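Pseudoazurin (Blue copper protein) (Sinorhizobium meliloti, PDB 3TU6) binds one copper ion in a cupredoxin beta barrel and probably carries electrons in the periplasm, as other blue copper proteins do. Local coordinates at residues 49-52 and 53-57. Sequence-based numbering, arbitrary orientation.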
ATOM      1  N   GLY A  49       8.736  -5.891   7.005  1.00 29.90           N
ATOM      2  CA  GLY A  49       8.542  -7.249   6.497  1.00 30.76           C
ATOM      3  C   GLY A  49       7.412  -7.368   5.485  1.00 30.24           C
ATOM      4  O   GLY A  49       6.940  -8.474   5.207  1.00 31.64           O
ATOM      5  N   GLY A  50       6.989  -6.237   4.921  1.00 27.92           N
ATOM      6  CA  GLY A  50       5.854  -6.202   3.997  1.00 27.52           C
ATOM      7  C   GLY A  50       6.241  -6.071   2.534  1.00 27.92           C
ATOM      8  O   GLY A  50       5.463  -5.555   1.733  1.00 26.53           O
ATOM      9  N   ALA A  51       7.435  -6.542   2.183  1.00 29.14           N
ATOM     10  CA  ALA A  51       7.918  -6.496   0.804  1.00 29.67           C
ATOM     11  C   ALA A  51       8.718  -7.755   0.486  1.00 31.35           C
ATOM     12  O   ALA A  51       9.206  -8.423   1.402  1.00 29.85           O
ATOM     13  CB  ALA A  51       8.773  -5.259   0.586  1.00 29.94           C
ATOM     14  N   PRO A  52       8.855  -8.089  -0.811  1.00 32.76           N
ATOM     15  CA  PRO A  52       9.658  -9.256  -1.179  1.00 34.57           C
ATOM     16  C   PRO A  52      11.137  -9.053  -0.857  1.00 36.47           C
ATOM     17  O   PRO A  52      11.613  -7.916  -0.817  1.00 33.80           O
ATOM     18  CB  PRO A  52       9.435  -9.380  -2.692  1.00 34.71           C
ATOM     19  CG  PRO A  52       9.018  -8.030  -3.138  1.00 35.04           C
ATOM     20  CD  PRO A  52       8.285  -7.412  -1.990  1.00 31.53           C
ATOM     21  N   GLU A  53      11.846 -10.153  -0.621  1.00 39.48           N
ATOM     22  CA  GLU A  53      13.253 -10.102  -0.223  1.00 42.63           C
ATOM     23  C   GLU A  53      14.098  -9.371  -1.264  1.00 42.51           C
ATOM     24  O   GLU A  53      13.937  -9.587  -2.465  1.00 42.61           O
ATOM     25  CB  GLU A  53      13.802 -11.516  -0.004  1.00 45.34           C
ATOM     26  CG  GLU A  53      13.185 -12.243   1.190  1.00 52.79           C
ATOM     27  CD  GLU A  53      13.773 -13.626   1.419  1.00 59.87           C
ATOM     28  OE1 GLU A  53      14.463 -14.150   0.517  1.00 67.22           O
ATOM     29  OE2 GLU A  53      13.541 -14.195   2.506  1.00 64.59           O
ATOM     30  N   GLY A  54      14.980  -8.493  -0.791  1.00 43.26           N
ATOM     31  CA  GLY A  54      15.881  -7.738  -1.663  1.00 44.44           C
ATOM     32  C   GLY A  54      15.268  -6.509  -2.314  1.00 44.16           C
ATOM     33  O   GLY A  54      15.912  -5.864  -3.146  1.00 44.70           O
ATOM     34  N   ALA A  55      14.035  -6.172  -1.939  1.00 43.73           N
ATOM     35  CA  ALA A  55      13.333  -5.030  -2.525  1.00 42.76           C
ATOM     36  C   ALA A  55      13.733  -3.732  -1.833  1.00 42.90           C
ATOM     37  O   ALA A  55      14.056  -3.725  -0.643  1.00 41.92           O
ATOM     38  CB  ALA A  55      11.828  -5.231  -2.433  1.00 42.28           C
ATOM     39  N   GLU A  56      13.710  -2.636  -2.586  1.00 43.52           N
ATOM     40  CA  GLU A  56      13.986  -1.313  -2.031  1.00 44.97           C
ATOM     41  C   GLU A  56      12.790  -0.839  -1.212  1.00 42.58           C
ATOM     42  O   GLU A  56      11.646  -0.946  -1.657  1.00 43.49           O
ATOM     43  CB  GLU A  56      14.284  -0.304  -3.143  1.00 45.97           C
ATOM     44  CG  GLU A  56      15.600  -0.546  -3.867  1.00 54.60           C
ATOM     45  CD  GLU A  56      15.995   0.605  -4.776  1.00 65.58           C
ATOM     46  OE1 GLU A  56      17.208   0.777  -5.024  1.00 75.21           O
ATOM     47  OE2 GLU A  56      15.098   1.341  -5.242  1.00 71.02           O
ATOM     48  N   THR A  57      13.064  -0.324  -0.018  1.00 40.00           N
ATOM     49  CA  THR A  57      12.019   0.160   0.882  1.00 37.47           C
ATOM     50  C   THR A  57      11.846   1.666   0.734  1.00 33.34           C
ATOM     51  O   THR A  57      12.638   2.327   0.060  1.00 33.85           O
ATOM     52  CB  THR A  57      12.357  -0.148   2.354  1.00 37.57           C
ATOM     53  OG1 THR A  57      13.464   0.658   2.776  1.00 37.75           O
ATOM     54  CG2 THR A  57      12.707  -1.622   2.531  1.00 40.37           C
TER
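The carbonyl oxygen of P52 accepts the amide N-H of A55, with A55 N 3.2 Å from P52 O. The bond is bent, 142° at the hydrogen. It closes a type II beta turn from P52 to A55, with E53 and G54 at the corner. E53 has the polyproline-like backbone of the i+1 position, and G54 the positive phi (81°) of i+2, a conformation that glycine adopts with little strain. The same carbonyl meets the methyl of A55 closely, P52 O to A55 CB being 3.1 Å, so this oxygen has both the amide and the side chain of A55 against it. From there the methyl points back across the turn: it lies beside the proline ring, 4.0 Å from P52 CG, and reaches the methyl of A51, with 4.3 Å between A51 CB and A55 CB. The two methyls and the proline ring form a small apolar patch beside the turn. The side chain of E53 leaves the turn on its exposed side. The turn belongs to the surface loop between strands 45-46 and 67-69, away from the copper site; A51, P52 and A55 all touch Y76 of strand 74-79, while A51 and T57 also touch L46 of strand 45-46.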